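Local coordinates for enoyl-CoA hydratase subunit II (Geobacillus kaustophilus, PDB 2EJ5), which probably hydrates the double bond of enoyl-CoA thioesters, as a crotonase-family lyase, and may serve phenylacetic acid catabolism, at residues E3-E8 / A33-A38; Q12-T17 / P46-V51; C116-L121 / L175-I180; A125-A130 / E163-E168. All coordinates share one frame; numbering follows the deposited sequence.

The four contacts follow the crotonase-type fold from its N-terminal edge to its far side. Contacts 1 and 2 alternate along the chain and touch: strands 5-10 and 13-18 are antiparallel neighbours, helix 29-44 packs on the first, and strand 50-55 lies parallel to the second. Contact 3 closes the opposite edge of the same six-stranded sheet, where strand 178-180 joins strand 118-122, its centre about 22 Å from that of contact 1. Contact 4, nested inside the loop that contact 3 closes, belongs to a three-stranded sheet; their centres lie about 13 Å apart, with Leu121 packing on Phe127. Contacts 1 and 3 thus fasten the main sheet's two edges, and contact 4 the small sheet beside it.

Contact 1. Residues E3-E8 / A33-A38; sequences ETIRYE and AEVTKA
Ile5 lays its side chain over helix 29-44, its CG2 resting on Val35 CG2 at 3.7 Å and its CD1 on the methyl of Ala38. This is the edge strand of the large crotonase-fold sheet packed against a helix that runs almost parallel to it, with 13° between the short axes and 9.3 Å at closest approach. With CG1 of Ile5 flanked by both backbone neighbours (chi1 75°), CD1 is sent across to Ala38. The small alanine suits this spot because Tyr7 CD1 leans on the same Ala38 CB, 3.9 Å away, and Leu16 of strand 13-18 touches Ala38 too. At the start of the strand the packing turns polar. Glu34 reaches out with an extended chain and offers its carboxylate to successive amides: OE2 takes Glu3 N from the syn side, 27° out of the carboxylate plane. A glutamate is long enough to span from helix to loop, and these N-H groups probably stabilise its negative charge. The Thr4 hydroxyl also donates to OE1, at an unusually short distance whose exact value is doubtful. On its syn lone pair Glu34 OE1 receives Thr4 N at 2.8 Å.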
# COMPACT_ATOMS: atom_id res chain seq x y z
N GLU A 3 -37.22 -7.40 4.26
CA GLU A 3 -37.99 -6.85 3.13
C GLU A 3 -37.17 -6.24 2.00
O GLU A 3 -37.65 -6.18 0.86
CB GLU A 3 -38.96 -5.79 3.64
CG GLU A 3 -39.57 -6.17 4.95
CD GLU A 3 -40.55 -5.15 5.45
OE1 GLU A 3 -41.44 -5.57 6.21
OE2 GLU A 3 -40.43 -3.95 5.08
N THR A 4 -35.96 -5.76 2.31
CA THR A 4 -35.13 -5.13 1.29
C THR A 4 -33.95 -6.02 0.89
O THR A 4 -33.27 -5.74 -0.08
CB THR A 4 -34.57 -3.77 1.74
OG1 THR A 4 -33.70 -3.98 2.85
CG2 THR A 4 -35.72 -2.81 2.13
N ILE A 5 -33.71 -7.06 1.67
CA ILE A 5 -32.71 -8.07 1.35
C ILE A 5 -33.30 -9.46 1.52
O ILE A 5 -34.39 -9.64 2.13
CB ILE A 5 -31.45 -7.95 2.25
CG1 ILE A 5 -31.74 -8.48 3.65
CG2 ILE A 5 -30.91 -6.47 2.27
CD1 ILE A 5 -30.52 -8.72 4.48
N ARG A 6 -32.57 -10.43 1.00
CA ARG A 6 -32.84 -11.85 1.15
C ARG A 6 -31.63 -12.43 1.87
O ARG A 6 -30.47 -12.13 1.52
CB ARG A 6 -33.07 -12.49 -0.23
CG ARG A 6 -33.79 -13.84 -0.25
CD ARG A 6 -34.37 -14.11 -1.67
NE ARG A 6 -33.32 -14.34 -2.67
CZ ARG A 6 -33.33 -13.88 -3.92
NH1 ARG A 6 -34.34 -13.12 -4.36
NH2 ARG A 6 -32.31 -14.15 -4.73
N TYR A 7 -31.91 -13.22 2.90
CA TYR A 7 -30.89 -13.89 3.66
C TYR A 7 -31.26 -15.36 3.68
O TYR A 7 -32.32 -15.73 4.17
CB TYR A 7 -30.81 -13.32 5.08
CG TYR A 7 -29.76 -13.97 5.95
CD1 TYR A 7 -28.40 -13.60 5.85
CD2 TYR A 7 -30.11 -14.93 6.89
CE1 TYR A 7 -27.44 -14.20 6.66
CE2 TYR A 7 -29.16 -15.54 7.67
CZ TYR A 7 -27.82 -15.16 7.57
OH TYR A 7 -26.89 -15.76 8.40
N GLU A 8 -30.38 -16.18 3.11
CA GLU A 8 -30.64 -17.61 2.96
C GLU A 8 -29.32 -18.34 3.18
O GLU A 8 -28.33 -18.05 2.52
CB GLU A 8 -31.17 -17.85 1.55
CG GLU A 8 -31.87 -19.18 1.34
CD GLU A 8 -32.45 -19.32 -0.06
OE1 GLU A 8 -32.85 -18.29 -0.69
OE2 GLU A 8 -32.50 -20.48 -0.55
N ALA A 33 -30.31 -1.18 7.87
CA ALA A 33 -30.58 -1.87 9.10
C ALA A 33 -30.63 -3.39 8.95
O ALA A 33 -30.22 -4.11 9.86
CB ALA A 33 -31.90 -1.35 9.70
N GLU A 34 -31.19 -3.87 7.84
CA GLU A 34 -31.34 -5.32 7.64
C GLU A 34 -29.98 -5.96 7.36
O GLU A 34 -29.67 -7.01 7.88
CB GLU A 34 -32.34 -5.63 6.52
CG GLU A 34 -33.78 -5.16 6.88
CD GLU A 34 -34.80 -5.49 5.82
OE1 GLU A 34 -34.44 -5.58 4.62
OE2 GLU A 34 -36.00 -5.64 6.20
N VAL A 35 -29.15 -5.28 6.57
CA VAL A 35 -27.82 -5.81 6.25
C VAL A 35 -27.01 -5.94 7.54
O VAL A 35 -26.36 -6.96 7.74
CB VAL A 35 -27.12 -4.95 5.20
CG1 VAL A 35 -25.60 -5.31 5.12
CG2 VAL A 35 -27.78 -5.13 3.81
N THR A 36 -27.10 -4.94 8.43
CA THR A 36 -26.42 -4.94 9.72
C THR A 36 -26.81 -6.16 10.53
O THR A 36 -25.94 -6.92 10.99
CB THR A 36 -26.70 -3.63 10.56
OG1 THR A 36 -26.26 -2.48 9.83
CG2 THR A 36 -25.97 -3.62 11.90
N LYS A 37 -28.11 -6.33 10.74
CA LYS A 37 -28.67 -7.49 11.45
C LYS A 37 -28.24 -8.85 10.85
O LYS A 37 -27.85 -9.75 11.59
CB LYS A 37 -30.20 -7.38 11.46
CG LYS A 37 -30.90 -8.43 12.33
CD LYS A 37 -32.37 -8.05 12.55
CE LYS A 37 -33.12 -9.09 13.36
NZ LYS A 37 -33.23 -10.41 12.63
N ALA A 38 -28.30 -8.95 9.53
CA ALA A 38 -27.97 -10.18 8.81
C ALA A 38 -26.47 -10.50 8.99
O ALA A 38 -26.12 -11.65 9.23
CB ALA A 38 -28.28 -10.01 7.35

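Contact 2. Residues Q12-T17 / P46-V51; sequences QVAWLT and PNVRCV
The carbonyl oxygen of Gln12 is gripped by two successive amides of the other segment: Arg49 N gives a straight bond of 2.8 Å to Gln12 O, with 171° at the hydrogen, and Cys50 N adds a weak one. Arg49 N approaches tilted 18° from the carbonyl plane. One step on, Ala14 N donates to Cys50 O at 2.9 Å, close to the line of the C=O bond, and Val51 CA sends a CA-H toward Ala14 O. Side chains fill in around this ladder. Ala14 CB meets Val48 CG1 at 3.8 Å; the branch is placed by Val48 CG1 lying opposite its own backbone N (chi1 172°). A methyl suits Ala14, since Tyr7 of the neighbouring strand packs there too. Val51 adds CG2 beside Ala14 CB and CG1 beside Leu16 CB, a beta-branched residue at home in a buried strand. Arg49, bent at chi3, carries its guanidinium away to Met199 O and Thr201 OG1, which hold this buried charge, while its CD lies against the Gln12 side chain. The parallel Ala14-Val51 pair, with helix 29-44 joining strands 13-18 and 50-55, makes a beta-alpha-beta crossover of the crotonase-like fold.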
# COMPACT_ATOMS: atom_id res chain seq x y z
N GLN A 12 -23.33 -24.31 4.04
CA GLN A 12 -22.75 -23.47 5.08
C GLN A 12 -22.38 -22.08 4.59
O GLN A 12 -21.51 -21.43 5.16
CB GLN A 12 -21.58 -24.17 5.71
CG GLN A 12 -22.02 -25.52 6.27
CD GLN A 12 -21.08 -26.03 7.29
OE1 GLN A 12 -21.34 -25.93 8.48
NE2 GLN A 12 -19.97 -26.57 6.84
N VAL A 13 -23.05 -21.64 3.53
CA VAL A 13 -22.89 -20.28 3.09
C VAL A 13 -24.15 -19.45 3.25
O VAL A 13 -25.26 -19.87 2.83
CB VAL A 13 -22.07 -20.07 1.73
CG1 VAL A 13 -21.65 -21.37 1.03
CG2 VAL A 13 -22.61 -18.97 0.79
N ALA A 14 -23.99 -18.31 3.90
CA ALA A 14 -25.06 -17.32 3.97
C ALA A 14 -25.03 -16.44 2.73
O ALA A 14 -24.05 -15.75 2.46
CB ALA A 14 -24.98 -16.48 5.28
N TRP A 15 -26.12 -16.49 1.97
CA TRP A 15 -26.31 -15.72 0.77
C TRP A 15 -27.10 -14.47 1.20
O TRP A 15 -28.27 -14.56 1.61
CB TRP A 15 -27.03 -16.54 -0.28
CG TRP A 15 -26.19 -17.71 -0.77
CD1 TRP A 15 -26.06 -18.97 -0.17
CD2 TRP A 15 -25.35 -17.73 -1.92
NE1 TRP A 15 -25.19 -19.74 -0.89
CE2 TRP A 15 -24.74 -19.01 -1.98
CE3 TRP A 15 -25.04 -16.78 -2.91
CZ2 TRP A 15 -23.84 -19.36 -2.99
CZ3 TRP A 15 -24.15 -17.12 -3.91
CH2 TRP A 15 -23.56 -18.42 -3.95
N LEU A 16 -26.43 -13.33 1.17
CA LEU A 16 -27.06 -12.06 1.53
C LEU A 16 -27.30 -11.32 0.22
O LEU A 16 -26.38 -10.79 -0.44
CB LEU A 16 -26.17 -11.30 2.56
CG LEU A 16 -26.83 -10.17 3.39
CD1 LEU A 16 -25.94 -9.66 4.52
CD2 LEU A 16 -27.35 -9.03 2.51
N THR A 17 -28.55 -11.33 -0.23
CA THR A 17 -28.85 -10.72 -1.51
C THR A 17 -29.53 -9.36 -1.26
O THR A 17 -30.59 -9.28 -0.62
CB THR A 17 -29.71 -11.64 -2.37
OG1 THR A 17 -28.98 -12.85 -2.65
CG2 THR A 17 -30.11 -10.99 -3.64
N PRO A 46 -22.93 -20.62 14.07
CA PRO A 46 -21.87 -21.62 13.91
C PRO A 46 -21.99 -22.46 12.64
O PRO A 46 -21.03 -23.12 12.23
CB PRO A 46 -22.08 -22.53 15.14
CG PRO A 46 -23.52 -22.40 15.46
CD PRO A 46 -23.77 -20.93 15.25
N ASN A 47 -23.15 -22.42 12.01
CA ASN A 47 -23.34 -23.18 10.79
C ASN A 47 -22.91 -22.38 9.56
O ASN A 47 -22.74 -22.95 8.49
CB ASN A 47 -24.78 -23.65 10.63
CG ASN A 47 -24.99 -24.57 9.41
OD1 ASN A 47 -24.31 -25.60 9.25
ND2 ASN A 47 -25.89 -24.17 8.54
N VAL A 48 -22.74 -21.06 9.72
CA VAL A 48 -22.34 -20.18 8.62
C VAL A 48 -20.81 -20.09 8.60
O VAL A 48 -20.20 -19.74 9.61
CB VAL A 48 -22.97 -18.75 8.74
CG1 VAL A 48 -22.38 -17.76 7.67
CG2 VAL A 48 -24.49 -18.82 8.58
N ARG A 49 -20.20 -20.48 7.48
CA ARG A 49 -18.74 -20.45 7.36
C ARG A 49 -18.26 -19.51 6.24
O ARG A 49 -17.07 -19.34 6.07
CB ARG A 49 -18.17 -21.86 7.20
CG ARG A 49 -18.23 -22.69 8.53
CD ARG A 49 -18.02 -24.16 8.26
NE ARG A 49 -16.60 -24.46 8.07
CZ ARG A 49 -16.14 -25.64 7.68
NH1 ARG A 49 -17.02 -26.64 7.41
NH2 ARG A 49 -14.83 -25.82 7.51
N CYS A 50 -19.19 -18.94 5.48
CA CYS A 50 -18.87 -17.98 4.44
C CYS A 50 -20.07 -17.11 4.21
O CYS A 50 -21.22 -17.56 4.40
CB CYS A 50 -18.49 -18.66 3.11
SG CYS A 50 -17.79 -17.55 1.80
N VAL A 51 -19.84 -15.88 3.80
CA VAL A 51 -20.95 -15.01 3.46
C VAL A 51 -20.79 -14.53 2.05
O VAL A 51 -19.69 -14.17 1.63
CB VAL A 51 -21.08 -13.77 4.42
CG1 VAL A 51 -22.23 -12.86 3.99
CG2 VAL A 51 -21.31 -14.23 5.85

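Contact 3. Residues C116-L121 / L175-I180; sequences CDFRLL and LATKVI
Strands 118-121 and 178-180 run parallel, 4.8 Å apart at closest approach with their directions 31° apart, and Leu121 takes a backbone bond at either end: its N donates to Lys178 O, and its O accepts Ile180 N at 2.7 Å. Before this regular pairing, Thr177 locks onto Arg119 twice. Its N donates to Arg119 O, and its OG1, lying beside its own backbone N (chi1 -52°), accepts Arg119 N at 2.9 Å, in place of a strand carbonyl. The same OG1 lies at the edge of the Phe118 ring, near its plane. Arg119 bends at chi3 to bring NE to Leu175 O at 3.0 Å; the oxygen lies in the guanidinium plane, although NE stands well above the plane of that carbonyl. NH1 turns to Cys116 O and also to Ala113 O, so carbonyl oxygens satisfy this buried cation. Here strand 178-180 forms the far edge of the six-stranded crotonase-fold sheet, and Ala153 and Leu156 of the second subunit pack on Arg119 and Phe118. Leu120 and Lys178 share one face, side by side and pointing the same way, with Leu120 CD2 3.6 Å from Lys178 CG. The lysine contributes its aliphatic stem, and Ile180 CD1 closes on Leu120 CB. On the other face Leu121 CD2 rests on Ala176 CB at 3.7 Å, and the same side chain touches Ala170 of helix 167-173.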
# COMPACT_ATOMS: atom_id res chain seq x y z
N CYS A 116 -15.51 -5.82 1.38
CA CYS A 116 -15.53 -7.29 1.44
C CYS A 116 -14.14 -7.87 1.26
O CYS A 116 -13.25 -7.17 0.82
CB CYS A 116 -16.50 -7.85 0.38
SG CYS A 116 -18.24 -7.37 0.78
N ASP A 117 -13.97 -9.15 1.58
CA ASP A 117 -12.64 -9.79 1.55
C ASP A 117 -12.22 -10.20 0.13
O ASP A 117 -11.01 -10.15 -0.21
CB ASP A 117 -12.61 -11.04 2.45
CG ASP A 117 -13.05 -10.74 3.87
OD1 ASP A 117 -12.51 -9.78 4.48
OD2 ASP A 117 -13.92 -11.47 4.39
N PHE A 118 -13.18 -10.63 -0.67
CA PHE A 118 -12.96 -11.02 -2.06
C PHE A 118 -14.02 -10.35 -2.91
O PHE A 118 -15.16 -10.13 -2.41
CB PHE A 118 -13.10 -12.55 -2.22
CG PHE A 118 -12.18 -13.35 -1.33
CD1 PHE A 118 -10.86 -13.62 -1.72
CD2 PHE A 118 -12.63 -13.85 -0.11
CE1 PHE A 118 -9.99 -14.36 -0.93
CE2 PHE A 118 -11.78 -14.61 0.69
CZ PHE A 118 -10.45 -14.88 0.28
N ARG A 119 -13.68 -10.02 -4.16
CA ARG A 119 -14.61 -9.38 -5.10
C ARG A 119 -14.58 -10.20 -6.41
O ARG A 119 -13.55 -10.24 -7.09
CB ARG A 119 -14.20 -7.92 -5.43
CG ARG A 119 -14.58 -6.85 -4.33
CD ARG A 119 -13.77 -5.54 -4.45
NE ARG A 119 -12.41 -5.88 -4.06
CZ ARG A 119 -12.04 -6.11 -2.80
NH1 ARG A 119 -12.92 -5.96 -1.82
NH2 ARG A 119 -10.81 -6.49 -2.52
N LEU A 120 -15.68 -10.90 -6.69
CA LEU A 120 -15.81 -11.67 -7.92
C LEU A 120 -16.64 -10.79 -8.81
O LEU A 120 -17.79 -10.51 -8.49
CB LEU A 120 -16.54 -13.01 -7.66
CG LEU A 120 -16.00 -13.94 -6.58
CD1 LEU A 120 -16.89 -15.21 -6.43
CD2 LEU A 120 -14.52 -14.35 -6.91
N LEU A 121 -16.08 -10.37 -9.93
CA LEU A 121 -16.80 -9.48 -10.81
C LEU A 121 -17.30 -10.28 -12.01
O LEU A 121 -16.53 -10.99 -12.66
CB LEU A 121 -15.89 -8.35 -11.28
CG LEU A 121 -15.80 -7.06 -10.46
CD1 LEU A 121 -15.63 -7.21 -8.96
CD2 LEU A 121 -14.66 -6.24 -11.05
N LEU A 175 -8.55 -4.53 -8.00
CA LEU A 175 -9.88 -4.48 -7.37
C LEU A 175 -10.79 -5.70 -7.56
O LEU A 175 -11.88 -5.78 -6.97
CB LEU A 175 -10.61 -3.22 -7.84
CG LEU A 175 -9.99 -1.89 -7.41
CD1 LEU A 175 -10.83 -0.74 -7.96
CD2 LEU A 175 -9.94 -1.83 -5.90
N ALA A 176 -10.35 -6.65 -8.39
CA ALA A 176 -11.08 -7.92 -8.57
C ALA A 176 -10.24 -9.16 -8.21
O ALA A 176 -9.12 -9.34 -8.69
CB ALA A 176 -11.61 -8.04 -10.03
N THR A 177 -10.79 -10.02 -7.37
CA THR A 177 -10.26 -11.36 -7.17
C THR A 177 -10.28 -12.17 -8.48
O THR A 177 -9.31 -12.87 -8.80
CB THR A 177 -11.07 -12.10 -6.14
OG1 THR A 177 -11.14 -11.27 -4.98
CG2 THR A 177 -10.40 -13.44 -5.82
N LYS A 178 -11.40 -12.10 -9.21
CA LYS A 178 -11.44 -12.59 -10.59
C LYS A 178 -12.62 -12.02 -11.35
O LYS A 178 -13.53 -11.47 -10.74
CB LYS A 178 -11.45 -14.13 -10.64
CG LYS A 178 -12.45 -14.84 -9.78
CD LYS A 178 -12.15 -16.35 -9.85
CE LYS A 178 -12.99 -17.14 -8.88
NZ LYS A 178 -12.98 -18.61 -9.17
N VAL A 179 -12.56 -12.13 -12.67
CA VAL A 179 -13.63 -11.72 -13.54
C VAL A 179 -14.22 -13.01 -14.14
O VAL A 179 -13.48 -13.84 -14.69
CB VAL A 179 -13.14 -10.78 -14.62
CG1 VAL A 179 -14.27 -10.34 -15.54
CG2 VAL A 179 -12.48 -9.55 -13.96
N ILE A 180 -15.53 -13.15 -14.00
CA ILE A 180 -16.22 -14.38 -14.36
C ILE A 180 -17.13 -14.14 -15.57
O ILE A 180 -17.88 -13.15 -15.61
CB ILE A 180 -16.98 -14.95 -13.14
CG1 ILE A 180 -15.97 -15.15 -11.96
CG2 ILE A 180 -17.68 -16.28 -13.53
CD1 ILE A 180 -16.57 -15.55 -10.62

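Contact 4. Residues A125-A130 / E163-E168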
# COMPACT_ATOMS: atom_id res chain seq x y z
N ALA A 125 -19.99 -6.42 -14.80
CA ALA A 125 -19.94 -5.53 -13.62
C ALA A 125 -19.07 -4.31 -13.93
O ALA A 125 -18.33 -4.31 -14.90
CB ALA A 125 -19.37 -6.30 -12.42
N SER A 126 -19.12 -3.28 -13.07
CA SER A 126 -18.32 -2.07 -13.23
C SER A 126 -18.34 -1.34 -11.90
O SER A 126 -19.24 -1.54 -11.09
CB SER A 126 -18.90 -1.16 -14.30
OG SER A 126 -20.23 -0.86 -13.96
N PHE A 127 -17.31 -0.54 -11.65
CA PHE A 127 -17.24 0.22 -10.42
C PHE A 127 -17.34 1.68 -10.83
O PHE A 127 -16.60 2.13 -11.71
CB PHE A 127 -15.93 -0.06 -9.66
CG PHE A 127 -15.90 -1.36 -8.91
CD1 PHE A 127 -16.95 -1.74 -8.06
CD2 PHE A 127 -14.77 -2.19 -8.99
CE1 PHE A 127 -16.88 -2.93 -7.34
CE2 PHE A 127 -14.68 -3.38 -8.30
CZ PHE A 127 -15.72 -3.75 -7.43
N ALA A 128 -18.24 2.40 -10.18
CA ALA A 128 -18.43 3.80 -10.49
C ALA A 128 -18.22 4.66 -9.23
O ALA A 128 -19.08 4.71 -8.37
CB ALA A 128 -19.86 4.01 -11.10
N PRO A 129 -17.05 5.35 -9.11
CA PRO A 129 -16.85 6.18 -7.92
C PRO A 129 -17.53 7.52 -8.17
O PRO A 129 -16.87 8.52 -8.47
CB PRO A 129 -15.33 6.34 -7.82
CG PRO A 129 -14.77 5.96 -9.17
CD PRO A 129 -15.90 5.40 -10.02
N ALA A 130 -18.85 7.51 -8.08
CA ALA A 130 -19.68 8.54 -8.70
C ALA A 130 -19.93 9.76 -7.82
O ALA A 130 -20.43 10.79 -8.31
CB ALA A 130 -21.00 7.93 -9.14
N GLU A 163 -14.08 8.48 -12.67
CA GLU A 163 -14.33 7.76 -13.91
C GLU A 163 -14.65 6.30 -13.64
O GLU A 163 -13.94 5.61 -12.91
CB GLU A 163 -13.16 7.85 -14.88
CG GLU A 163 -12.69 9.25 -15.13
CD GLU A 163 -11.99 9.37 -16.45
OE1 GLU A 163 -10.75 9.59 -16.45
OE2 GLU A 163 -12.68 9.22 -17.49
N LYS A 164 -15.74 5.84 -14.26
CA LYS A 164 -16.20 4.46 -14.15
C LYS A 164 -15.14 3.46 -14.68
O LYS A 164 -14.48 3.72 -15.67
CB LYS A 164 -17.53 4.30 -14.90
CG LYS A 164 -18.06 2.88 -14.95
CD LYS A 164 -19.22 2.77 -15.97
CE LYS A 164 -20.58 2.86 -15.28
NZ LYS A 164 -21.71 2.27 -16.12
N VAL A 165 -14.99 2.33 -14.01
CA VAL A 165 -14.04 1.30 -14.47
C VAL A 165 -14.76 0.02 -14.84
O VAL A 165 -15.68 -0.41 -14.15
CB VAL A 165 -12.89 1.01 -13.47
CG1 VAL A 165 -11.93 2.22 -13.37
CG2 VAL A 165 -13.40 0.68 -12.12
N THR A 166 -14.32 -0.61 -15.93
CA THR A 166 -14.87 -1.89 -16.35
C THR A 166 -14.35 -3.02 -15.45
O THR A 166 -13.45 -2.80 -14.62
CB THR A 166 -14.51 -2.16 -17.79
OG1 THR A 166 -13.09 -2.25 -17.89
CG2 THR A 166 -15.02 -1.00 -18.70
N ALA A 167 -14.95 -4.21 -15.56
CA ALA A 167 -14.51 -5.39 -14.79
C ALA A 167 -13.02 -5.64 -15.06
O ALA A 167 -12.26 -5.85 -14.13
CB ALA A 167 -15.35 -6.64 -15.15
N GLU A 168 -12.61 -5.58 -16.33
CA GLU A 168 -11.22 -5.94 -16.64
C GLU A 168 -10.26 -4.85 -16.17
O GLU A 168 -9.18 -5.16 -15.74
CB GLU A 168 -11.03 -6.28 -18.11
CG GLU A 168 -11.77 -7.59 -18.55
CD GLU A 168 -11.08 -8.92 -18.13
OE1 GLU A 168 -10.00 -8.93 -17.50
OE2 GLU A 168 -11.64 -9.98 -18.46
O HOH W 1 -17.27 -4.79 -17.59
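Phe127 and Val165 exchange two backbone hydrogen bonds: Val165 N gives a nearly straight one of 2.8 Å to Phe127 O, and Phe127 N returns one of 3.0 Å to Val165 O, lying in the plane of that carbonyl. This makes them an antiparallel hydrogen-bonded pair. Lys164 CA adds a CA-H contact to Phe127 O. Where the strands part, a water bridges them, donating to Ala125 O at 2.9 Å and accepting from Ala167 N. That amide belongs to the first turn of helix 167-173, and Thr166 occupies its N-cap with the side-chain oxygen that suits such a place. With CG1 of Val165 beside the backbone N (chi1 -69°), the other branch, CG2, points at Phe127, packing on its CB at 3.6 Å and lying at the edge of the ring, near its plane. The ring itself leads away to apolar company at Met110, Ala113 and Ala170, as fits a large buried aromatic residue. Lys164 CG, anti to its backbone N (chi1 176°), packs 3.6 Å from Phe127 O, and a bend further out brings CE near Ser126 OG. At the far end Pro129, the centre of an inverse gamma turn, sets its CD against Glu163 O. With strand 104-106 pairing on the other side of 126-128, the arrangement is the small three-stranded mixed sheet of this crotonase-like fold, leading at Thr166 into a capped helix.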